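Local coordinates for Thiol:disulfide interchange protein DsbL (Escherichia coli, PDB 3C7M) that transfers its own disulfide bond to other periplasmic proteins and, together with DsbI, forms an essential disulfide bond in the sulfotransferase AssT, at residues Y64-A68 with A119-T123; E70-V74 with F135-L139; I160-P164 with L173-K177. All coordinates share one frame; numbering follows the deposited sequence.

Interaction 1: Y64-A68 with A119-T123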
ATOM      1  N   TYR A  64       5.059  14.370  -3.124  1.00  8.67           N
ATOM      2  CA  TYR A  64       3.751  14.097  -3.729  1.00  8.69           C
ATOM      3  C   TYR A  64       2.960  13.014  -3.006  1.00  8.51           C
ATOM      4  O   TYR A  64       2.105  12.359  -3.604  1.00  8.55           O
ATOM      5  CB  TYR A  64       3.940  13.728  -5.198  1.00  8.71           C
ATOM      6  CG  TYR A  64       4.401  14.887  -6.045  1.00  8.58           C
ATOM      7  CD1 TYR A  64       3.535  15.934  -6.335  1.00  9.29           C
ATOM      8  CD2 TYR A  64       5.698  14.935  -6.556  1.00  8.35           C
ATOM      9  CE1 TYR A  64       3.939  17.003  -7.113  1.00  9.49           C
ATOM     10  CE2 TYR A  64       6.114  16.006  -7.346  1.00  8.55           C
ATOM     11  CZ  TYR A  64       5.226  17.027  -7.614  1.00  8.50           C
ATOM     12  OH  TYR A  64       5.606  18.100  -8.388  1.00  9.77           O
ATOM     13  N   GLY A  65       3.233  12.841  -1.715  1.00  8.38           N
ATOM     14  CA  GLY A  65       2.522  11.846  -0.909  1.00  8.51           C
ATOM     15  C   GLY A  65       1.006  11.969  -0.978  1.00  8.87           C
ATOM     16  O   GLY A  65       0.302  10.961  -1.056  1.00  8.67           O
ATOM     17  N   LYS A  66       0.501  13.199  -0.957  1.00  8.97           N
ATOM     18  CA  LYS A  66      -0.939  13.424  -0.990  1.00  9.55           C
ATOM     19  C   LYS A  66      -1.525  13.006  -2.345  1.00  8.86           C
ATOM     20  O   LYS A  66      -2.536  12.306  -2.401  1.00  9.23           O
ATOM     21  CB  LYS A  66      -1.260  14.889  -0.669  1.00 10.09           C
ATOM     22  CG  LYS A  66      -2.703  15.330  -0.941  1.00 13.83           C
ATOM     23  CD  LYS A  66      -3.706  14.595  -0.071  1.00 17.46           C
ATOM     24  N   GLN A  67      -0.881  13.432  -3.429  1.00  8.51           N
ATOM     25  CA  GLN A  67      -1.336  13.070  -4.777  1.00  8.77           C
ATOM     26  C   GLN A  67      -1.281  11.570  -5.019  1.00  8.23           C
ATOM     27  O   GLN A  67      -2.195  11.006  -5.637  1.00  8.66           O
ATOM     28  CB  GLN A  67      -0.522  13.811  -5.842  1.00  8.95           C
ATOM     29  CG  GLN A  67      -0.841  15.304  -5.938  1.00 10.00           C
ATOM     30  CD  GLN A  67      -0.244  16.116  -4.814  1.00 10.54           C
ATOM     31  OE1 GLN A  67       0.711  15.701  -4.145  1.00 10.23           O
ATOM     32  NE2 GLN A  67      -0.821  17.293  -4.587  1.00 14.21           N
ATOM     33  N   ALA A  68      -0.222  10.915  -4.542  1.00  7.77           N
ATOM     34  CA  ALA A  68      -0.106   9.467  -4.703  1.00  7.33           C
ATOM     35  C   ALA A  68      -1.243   8.787  -3.939  1.00  7.19           C
ATOM     36  O   ALA A  68      -1.875   7.867  -4.453  1.00  7.51           O
ATOM     37  CB  ALA A  68       1.247   8.981  -4.191  1.00  7.52           C
ATOM     38  N   ALA A 119       1.770  16.868 -13.446  1.00 10.00           N
ATOM     39  CA  ALA A 119       2.701  15.921 -14.051  1.00  9.81           C
ATOM     40  C   ALA A 119       2.807  14.657 -13.217  1.00  9.63           C
ATOM     41  O   ALA A 119       2.847  13.553 -13.765  1.00  9.93           O
ATOM     42  CB  ALA A 119       4.058  16.542 -14.226  1.00 10.27           C
ATOM     43  N   PHE A 120       2.848  14.802 -11.893  1.00  8.97           N
ATOM     44  CA  PHE A 120       2.904  13.617 -11.042  1.00  8.65           C
ATOM     45  C   PHE A 120       1.659  12.754 -11.239  1.00  8.68           C
ATOM     46  O   PHE A 120       1.746  11.542 -11.448  1.00  8.76           O
ATOM     47  CB  PHE A 120       3.056  13.977  -9.562  1.00  8.86           C
ATOM     48  CG  PHE A 120       3.094  12.776  -8.664  1.00  8.35           C
ATOM     49  CD1 PHE A 120       4.303  12.131  -8.404  1.00  7.75           C
ATOM     50  CD2 PHE A 120       1.924  12.267  -8.099  1.00  8.75           C
ATOM     51  CE1 PHE A 120       4.366  11.006  -7.592  1.00  9.29           C
ATOM     52  CE2 PHE A 120       1.973  11.130  -7.279  1.00  8.64           C
ATOM     53  CZ  PHE A 120       3.195  10.505  -7.018  1.00  8.76           C
ATOM     54  N   ILE A 121       0.497  13.384 -11.178  1.00  8.43           N
ATOM     55  CA  ILE A 121      -0.759  12.655 -11.345  1.00  9.11           C
ATOM     56  C   ILE A 121      -0.800  11.958 -12.717  1.00  9.46           C
ATOM     57  O   ILE A 121      -1.207  10.792 -12.815  1.00  9.56           O
ATOM     58  CB  ILE A 121      -1.961  13.588 -11.112  1.00  9.10           C
ATOM     59  CG1 ILE A 121      -2.088  13.907  -9.615  1.00 10.25           C
ATOM     60  CG2 ILE A 121      -3.251  12.959 -11.630  1.00  9.67           C
ATOM     61  CD1 ILE A 121      -2.933  15.141  -9.317  1.00 12.30           C
ATOM     62  N   LYS A 122      -0.349  12.664 -13.758  0.70  9.79           N
ATOM     63  CA  LYS A 122      -0.362  12.131 -15.126  0.70 10.36           C
ATOM     64  C   LYS A 122       0.423  10.824 -15.218  0.70  9.74           C
ATOM     65  O   LYS A 122      -0.013   9.875 -15.873  0.70  9.96           O
ATOM     66  CB  LYS A 122       0.211  13.154 -16.116  0.70 10.53           C
ATOM     67  CG  LYS A 122       0.137  12.713 -17.570  0.70 12.03           C
ATOM     68  CD  LYS A 122       0.478  13.850 -18.526  0.70 11.97           C
ATOM     69  CE  LYS A 122       0.178  13.464 -19.976  0.70 15.05           C
ATOM     70  NZ  LYS A 122       1.141  12.448 -20.484  0.70 16.86           N
ATOM     71  N   THR A 123       1.575  10.769 -14.552  1.00  9.54           N
ATOM     72  CA  THR A 123       2.422   9.584 -14.606  1.00  9.75           C
ATOM     73  C   THR A 123       1.629   8.352 -14.177  1.00  9.71           C
ATOM     74  O   THR A 123       1.615   7.331 -14.873  1.00 10.17           O
ATOM     75  CB  THR A 123       3.673   9.747 -13.744  1.00  9.89           C
ATOM     76  OG1 THR A 123       4.525  10.729 -14.348  1.00 10.76           O
ATOM     77  CG2 THR A 123       4.426   8.421 -13.644  1.00 10.06           C
TER
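Tyr64 and Phe120 lie almost parallel, their planes 12° apart, but are slid so far past each other that the rings barely overlap, with centroids 4.8 Å apart. Each ring instead sits over the other residue's CB. Tyr64 CB stands over the face of Phe120, 3.5 Å from the ring centroid and almost on the normal. In return, Phe120 CB lies 3.8 Å from the centroid of the Tyr64 ring, making a reciprocal pair of CH-pi contacts. Phe120 reaches the N-terminal turn of helix 65-81 because its CG is anti to the backbone N (chi1 179°). Farther along the ring, Phe120 CE2 approaches Ala68 N at 3.5 Å, and Phe120 CZ meets Ala68 CB at 3.8 Å. Gln67 CB rests obliquely against Phe120 CD2, while the Gln67 and Ile121 side chains cross at about a right angle, Gln67 CG lying 4.0 Å from Ile121 CD1. The Tyr64 hydroxyl is hydrogen-bonded to Trp111 O and Asp116 N, anchoring the ring beyond the contact. Tyr100 stacks on Phe120, and Tyr27 and Trp111 meet it edge-to-face. Helix 65-81 thus begins against an aromatic cluster, where dispersion and CH-pi contacts join it to helix 117-128.

Interaction 2: E70-V74 with F135-L139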
ATOM      1  N   GLU A  70      -4.211  10.001  -3.321  1.00  7.44           N
ATOM      2  CA  GLU A  70      -5.432  10.221  -4.104  1.00  8.16           C
ATOM      3  C   GLU A  70      -5.526   9.261  -5.279  1.00  7.76           C
ATOM      4  O   GLU A  70      -6.563   8.625  -5.494  1.00  7.57           O
ATOM      5  CB  GLU A  70      -5.495  11.655  -4.614  1.00  8.63           C
ATOM      6  CG  GLU A  70      -5.620  12.690  -3.504  1.00 10.72           C
ATOM      7  CD  GLU A  70      -5.620  14.115  -4.029  1.00 16.12           C
ATOM      8  OE1 GLU A  70      -4.977  14.379  -5.073  1.00 17.90           O
ATOM      9  OE2 GLU A  70      -6.267  14.976  -3.392  1.00 19.86           O
ATOM     10  N   VAL A  71      -4.437   9.142  -6.032  1.00  7.69           N
ATOM     11  CA  VAL A  71      -4.439   8.261  -7.201  1.00  7.54           C
ATOM     12  C   VAL A  71      -4.689   6.819  -6.757  1.00  7.60           C
ATOM     13  O   VAL A  71      -5.544   6.131  -7.312  1.00  8.17           O
ATOM     14  CB  VAL A  71      -3.127   8.399  -8.011  1.00  7.47           C
ATOM     15  CG1 VAL A  71      -3.016   7.308  -9.061  1.00  8.48           C
ATOM     16  CG2 VAL A  71      -3.046   9.790  -8.665  1.00  9.18           C
ATOM     17  N   PHE A  72      -3.963   6.372  -5.735  1.00  7.83           N
ATOM     18  CA  PHE A  72      -4.112   4.996  -5.266  1.00  7.35           C
ATOM     19  C   PHE A  72      -5.497   4.714  -4.690  1.00  7.89           C
ATOM     20  O   PHE A  72      -6.047   3.647  -4.944  1.00  8.58           O
ATOM     21  CB  PHE A  72      -3.040   4.628  -4.238  1.00  7.60           C
ATOM     22  CG  PHE A  72      -1.624   4.662  -4.766  1.00  6.97           C
ATOM     23  CD1 PHE A  72      -1.324   4.327  -6.093  1.00  7.35           C
ATOM     24  CD2 PHE A  72      -0.580   4.986  -3.905  1.00  7.63           C
ATOM     25  CE1 PHE A  72      -0.005   4.359  -6.555  1.00  7.57           C
ATOM     26  CE2 PHE A  72       0.742   5.012  -4.358  1.00  8.46           C
ATOM     27  CZ  PHE A  72       1.032   4.690  -5.675  1.00  7.18           C
ATOM     28  N   ALA A  73      -6.055   5.664  -3.932  1.00  7.92           N
ATOM     29  CA  ALA A  73      -7.396   5.488  -3.361  1.00  8.01           C
ATOM     30  C   ALA A  73      -8.433   5.357  -4.468  1.00  8.69           C
ATOM     31  O   ALA A  73      -9.329   4.507  -4.404  1.00  9.05           O
ATOM     32  CB  ALA A  73      -7.755   6.642  -2.421  1.00  8.76           C
ATOM     33  N   VAL A  74      -8.306   6.190  -5.494  1.00  8.45           N
ATOM     34  CA  VAL A  74      -9.232   6.109  -6.629  1.00  8.42           C
ATOM     35  C   VAL A  74      -9.111   4.746  -7.311  1.00  8.86           C
ATOM     36  O   VAL A  74     -10.112   4.061  -7.540  1.00  9.67           O
ATOM     37  CB  VAL A  74      -9.011   7.262  -7.628  1.00  8.37           C
ATOM     38  CG1 VAL A  74      -9.652   6.945  -8.981  1.00  7.91           C
ATOM     39  CG2 VAL A  74      -9.571   8.563  -7.052  1.00  8.06           C
ATOM     40  N   PHE A 135     -10.500  10.607 -13.094  1.00 11.81           N
ATOM     41  CA  PHE A 135      -9.860  10.671 -11.782  1.00 11.62           C
ATOM     42  C   PHE A 135     -10.485  11.765 -10.910  1.00 12.27           C
ATOM     43  O   PHE A 135     -10.805  11.539  -9.737  1.00 12.37           O
ATOM     44  CB  PHE A 135      -8.354  10.900 -11.951  1.00 11.04           C
ATOM     45  CG  PHE A 135      -7.662  11.362 -10.700  1.00  9.77           C
ATOM     46  CD1 PHE A 135      -7.457  10.484  -9.639  1.00  9.62           C
ATOM     47  CD2 PHE A 135      -7.215  12.680 -10.579  1.00  9.76           C
ATOM     48  CE1 PHE A 135      -6.814  10.909  -8.473  1.00  9.34           C
ATOM     49  CE2 PHE A 135      -6.574  13.114  -9.415  1.00 10.52           C
ATOM     50  CZ  PHE A 135      -6.378  12.218  -8.360  1.00 10.20           C
ATOM     51  N   GLU A 136     -10.672  12.950 -11.483  1.00 12.61           N
ATOM     52  CA  GLU A 136     -11.207  14.065 -10.712  1.00 13.72           C
ATOM     53  C   GLU A 136     -12.623  13.777 -10.212  1.00 13.76           C
ATOM     54  O   GLU A 136     -12.950  14.062  -9.058  1.00 14.18           O
ATOM     55  CB  GLU A 136     -11.132  15.363 -11.515  1.00 13.96           C
ATOM     56  CG  GLU A 136      -9.697  15.848 -11.693  1.00 16.48           C
ATOM     57  CD  GLU A 136      -9.566  17.034 -12.632  1.00 20.14           C
ATOM     58  OE1 GLU A 136     -10.598  17.514 -13.159  1.00 23.12           O
ATOM     59  OE2 GLU A 136      -8.421  17.487 -12.849  1.00 20.92           O
ATOM     60  N   ALA A 137     -13.440  13.176 -11.072  1.00 13.95           N
ATOM     61  CA  ALA A 137     -14.793  12.764 -10.703  1.00 14.23           C
ATOM     62  C   ALA A 137     -14.775  11.710  -9.593  1.00 14.39           C
ATOM     63  O   ALA A 137     -15.523  11.818  -8.621  1.00 14.68           O
ATOM     64  CB  ALA A 137     -15.536  12.242 -11.928  1.00 14.39           C
ATOM     65  N   ALA A 138     -13.905  10.709  -9.735  1.00 14.06           N
ATOM     66  CA  ALA A 138     -13.842   9.584  -8.795  1.00 14.10           C
ATOM     67  C   ALA A 138     -13.346  10.000  -7.415  1.00 14.18           C
ATOM     68  O   ALA A 138     -13.768   9.445  -6.397  1.00 13.77           O
ATOM     69  CB  ALA A 138     -12.960   8.477  -9.358  1.00 13.89           C
ATOM     70  N   LEU A 139     -12.457  10.986  -7.390  1.00 14.59           N
ATOM     71  CA  LEU A 139     -11.877  11.471  -6.150  1.00 15.44           C
ATOM     72  C   LEU A 139     -12.943  12.084  -5.238  1.00 16.21           C
ATOM     73  O   LEU A 139     -12.801  12.060  -4.019  1.00 16.84           O
ATOM     74  CB  LEU A 139     -10.760  12.473  -6.462  1.00 15.49           C
ATOM     75  CG  LEU A 139      -9.938  13.063  -5.317  1.00 15.26           C
ATOM     76  CD1 LEU A 139      -9.243  11.973  -4.516  1.00 15.01           C
ATOM     77  CD2 LEU A 139      -8.938  14.053  -5.874  1.00 15.34           C
TER
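Phe135 reaches from helix 132-139 toward helix 65-81, and its ring slots in beside Glu70, Val71 and Val74. CB itself touches nothing on 70-74; with CG anti to the backbone N (chi1 164°), the ring is carried across to helix 65-81. Phe135 CD1 is the first ring atom to touch, 3.9 Å from Val74 CG2 and slightly farther from Val74 CB. Next, Phe135 CE1 approaches the helix backbone itself: Glu70 O lies 3.8 Å away at the ring edge, near its plane, and Val71 CA is equally close. Phe135 CZ, at the tip, lies 3.9 Å from Glu70 CB and a little farther from Val71 CG2, the side chains of Glu70 and Val71 each crossing Phe135 at about a right angle. Ile121 of helix 117-128 packs over one face of the Phe135 ring, and Leu125 of the same helix also touches Phe135.

Val74 also divides its two methyls: Val74 CG1 meets Ala138 CB at 3.7 Å, and CG2 sits against the backbone of Leu139. Leu139 CD1 lies along the aliphatic part of Glu70, 3.8 Å from Glu70 CB, while its CD2 comes up to the carboxylate. Met130 touches both Phe135 and Val74, and Val144 of helix 142-150 adds to the packing round Val74. The axes of segments 70-74 and 135-139 cross at 78° and come within 9.8 Å, a steep, largely apolar packing of two helices in the helical domain that DsbA-like proteins carry as an insertion in their thioredoxin fold.

Interaction 3: I160-P164 with L173-K177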
ATOM      1  N   ILE A 160       6.902   3.054  14.122  1.00 16.35           N
ATOM      2  CA  ILE A 160       7.446   1.930  14.872  1.00 16.84           C
ATOM      3  C   ILE A 160       8.718   1.388  14.229  1.00 16.38           C
ATOM      4  O   ILE A 160       9.759   1.296  14.887  1.00 16.96           O
ATOM      5  CB  ILE A 160       6.387   0.832  15.066  1.00 17.17           C
ATOM      6  CG1 ILE A 160       5.291   1.353  15.989  1.00 18.91           C
ATOM      7  CG2 ILE A 160       7.010  -0.423  15.669  1.00 18.11           C
ATOM      8  CD1 ILE A 160       3.920   1.189  15.460  1.00 20.49           C
ATOM      9  N   GLN A 161       8.643   1.047  12.944  1.00 15.13           N
ATOM     10  CA  GLN A 161       9.806   0.496  12.249  1.00 14.47           C
ATOM     11  C   GLN A 161       9.858   0.897  10.773  1.00 14.21           C
ATOM     12  O   GLN A 161      10.453   0.207   9.944  1.00 14.31           O
ATOM     13  CB  GLN A 161       9.880  -1.031  12.442  1.00 14.28           C
ATOM     14  CG  GLN A 161       8.598  -1.795  12.082  1.00 14.96           C
ATOM     15  CD  GLN A 161       8.598  -2.265  10.646  1.00 15.57           C
ATOM     16  OE1 GLN A 161       9.448  -3.065  10.243  1.00 16.61           O
ATOM     17  NE2 GLN A 161       7.653  -1.766   9.859  1.00 13.94           N
ATOM     18  N   GLY A 162       9.250   2.042  10.464  1.00 13.46           N
ATOM     19  CA  GLY A 162       9.291   2.604   9.120  1.00 13.26           C
ATOM     20  C   GLY A 162       8.287   1.967   8.184  1.00 12.93           C
ATOM     21  O   GLY A 162       7.328   1.330   8.619  1.00 13.03           O
ATOM     22  N   VAL A 163       8.511   2.160   6.891  1.00 12.81           N
ATOM     23  CA  VAL A 163       7.747   1.463   5.864  1.00 12.54           C
ATOM     24  C   VAL A 163       8.697   0.597   5.029  1.00 12.02           C
ATOM     25  O   VAL A 163       9.880   0.924   4.900  1.00 12.38           O
ATOM     26  CB  VAL A 163       6.923   2.437   4.970  1.00 12.20           C
ATOM     27  CG1 VAL A 163       5.741   3.005   5.747  1.00 12.84           C
ATOM     28  CG2 VAL A 163       7.798   3.559   4.410  1.00 13.29           C
ATOM     29  N   PRO A 164       8.197  -0.516   4.467  1.00 11.50           N
ATOM     30  CA  PRO A 164       6.827  -1.011   4.555  1.00 10.97           C
ATOM     31  C   PRO A 164       6.474  -1.514   5.947  1.00 10.60           C
ATOM     32  O   PRO A 164       7.358  -1.941   6.703  1.00 11.18           O
ATOM     33  CB  PRO A 164       6.807  -2.176   3.565  1.00 10.70           C
ATOM     34  CG  PRO A 164       8.229  -2.632   3.496  1.00 12.01           C
ATOM     35  CD  PRO A 164       9.050  -1.395   3.647  1.00 11.97           C
ATOM     36  N   LEU A 173       2.058  -6.032  13.963  1.00 10.69           N
ATOM     37  CA  LEU A 173       2.973  -5.440  13.003  1.00 10.86           C
ATOM     38  C   LEU A 173       4.215  -6.313  12.832  1.00 11.22           C
ATOM     39  O   LEU A 173       4.995  -6.519  13.772  1.00 11.26           O
ATOM     40  CB  LEU A 173       3.365  -4.021  13.441  1.00 10.65           C
ATOM     41  CG  LEU A 173       4.468  -3.282  12.668  1.00 10.76           C
ATOM     42  CD1 LEU A 173       4.209  -3.243  11.175  1.00 12.42           C
ATOM     43  CD2 LEU A 173       4.617  -1.860  13.186  1.00 11.90           C
ATOM     44  N   ILE A 174       4.408  -6.821  11.623  1.00 11.04           N
ATOM     45  CA  ILE A 174       5.609  -7.595  11.339  1.00 11.38           C
ATOM     46  C   ILE A 174       6.838  -6.682  11.309  1.00 11.77           C
ATOM     47  O   ILE A 174       6.757  -5.548  10.842  1.00 12.04           O
ATOM     48  CB  ILE A 174       5.457  -8.372  10.016  1.00 11.22           C
ATOM     49  CG1 ILE A 174       4.301  -9.375  10.155  1.00 10.86           C
ATOM     50  CG2 ILE A 174       6.780  -9.053   9.609  1.00 11.95           C
ATOM     51  CD1 ILE A 174       3.860 -10.031   8.855  1.00 12.22           C
ATOM     52  N   TYR A 175       7.965  -7.155  11.841  1.00 12.13           N
ATOM     53  CA  TYR A 175       9.215  -6.429  11.666  1.00 12.88           C
ATOM     54  C   TYR A 175       9.793  -6.767  10.296  1.00 13.14           C
ATOM     55  O   TYR A 175      10.232  -7.899  10.051  1.00 13.10           O
ATOM     56  CB  TYR A 175      10.229  -6.754  12.781  1.00 13.43           C
ATOM     57  CG  TYR A 175       9.961  -6.016  14.078  1.00 14.06           C
ATOM     58  CD1 TYR A 175      10.122  -4.632  14.158  1.00 14.99           C
ATOM     59  CD2 TYR A 175       9.543  -6.696  15.220  1.00 15.51           C
ATOM     60  CE1 TYR A 175       9.871  -3.945  15.339  1.00 14.84           C
ATOM     61  CE2 TYR A 175       9.294  -6.018  16.412  1.00 15.22           C
ATOM     62  CZ  TYR A 175       9.454  -4.644  16.459  1.00 15.23           C
ATOM     63  OH  TYR A 175       9.201  -3.976  17.641  1.00 16.02           O
ATOM     64  N   THR A 176       9.788  -5.782   9.402  1.00 13.54           N
ATOM     65  CA  THR A 176      10.261  -5.974   8.033  1.00 14.08           C
ATOM     66  C   THR A 176      11.658  -6.597   7.945  1.00 14.70           C
ATOM     67  O   THR A 176      11.899  -7.469   7.114  1.00 14.72           O
ATOM     68  CB  THR A 176      10.163  -4.655   7.231  1.00 14.14           C
ATOM     69  OG1 THR A 176       8.789  -4.267   7.159  1.00 14.79           O
ATOM     70  CG2 THR A 176      10.726  -4.806   5.819  1.00 14.58           C
ATOM     71  N   LYS A 177      12.555  -6.184   8.836  1.00 14.88           N
ATOM     72  CA  LYS A 177      13.940  -6.682   8.833  1.00 16.07           C
ATOM     73  C   LYS A 177      14.062  -8.172   9.159  1.00 15.89           C
ATOM     74  O   LYS A 177      15.103  -8.776   8.886  1.00 16.34           O
ATOM     75  CB  LYS A 177      14.817  -5.852   9.783  1.00 16.17           C
ATOM     76  CG  LYS A 177      14.438  -5.930  11.253  0.80 17.28           C
ATOM     77  CD  LYS A 177      15.457  -5.197  12.120  0.80 17.97           C
ATOM     78  CE  LYS A 177      14.973  -5.101  13.556  0.80 20.39           C
ATOM     79  NZ  LYS A 177      15.772  -4.126  14.349  0.80 22.40           N
TER
HETATM   80  O   HOH W   1      11.997  -3.860  10.505  1.00 18.70           O
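From Ile160 the chain leaves helix 154-161, turns at Gly162 with positive phi and enters a cis peptide bond before Pro164, while 173-177 runs from a strand into a 3-10 turn, the two end-to-end directions 59° apart. Gln161 spans the gap. Its CG stands between the backbone N and carbonyl carbon (chi1 53°), and a bend at chi2 turns the amide toward Thr176. Gln161 OE1 accepts from Thr176 N at 2.9 Å, the donor lying above the carbonyl plane. Water 1 also donates to Gln161 OE1, at 2.7 Å, and accepts from Lys177 N. At the other end of the amide, Gln161 NE2 donates to Pro164 O at 3.2 Å, with this acceptor close to the amide plane. Thr176 OG1 gives a second bond to the same Pro164 O, 2.8 Å long and from the opposite face of the carbonyl. Beside this network, Gln161 CG packs against Tyr175 CD1 at 3.8 Å, the amide and ring planes 66° apart. Ile160 CB rests on Leu173 CD2 at 3.7 Å, near Met8 and Leu10. Pro164 follows a cis peptide and touches Phe31 and Cys32, as the cis-proline loop beside the CxxC motif does in thioredoxin-fold proteins. The Gln161 NE2 bond to Pro164 O braces the loop internally, while the bonds from Thr176 N and OG1, with the water bridge to Lys177 N, join it to 173-177.

How the interactions relate
Interactions 1 and 2 are neighbouring parts of one helical packing, their centres 11 Å apart. Both use helix 65-81, one at its first turn and the other farther along, and the consecutive helices 117-128 and 132-139 supply the partners. They touch directly where Ile121 CG2 meets Phe135 CE2 at 4.0 Å. Interaction 3 belongs to the thioredoxin core, its centre about 25 Å and 27 Å from those of interactions 1 and 2. It adjoins the redox-active pair Cys29 and Cys32, which are reduced here. The Tyr64 side chain of interaction 1 is about 8 Å from a bound cadmium ion, and that of Pro164 in interaction 3 about 12 Å from one.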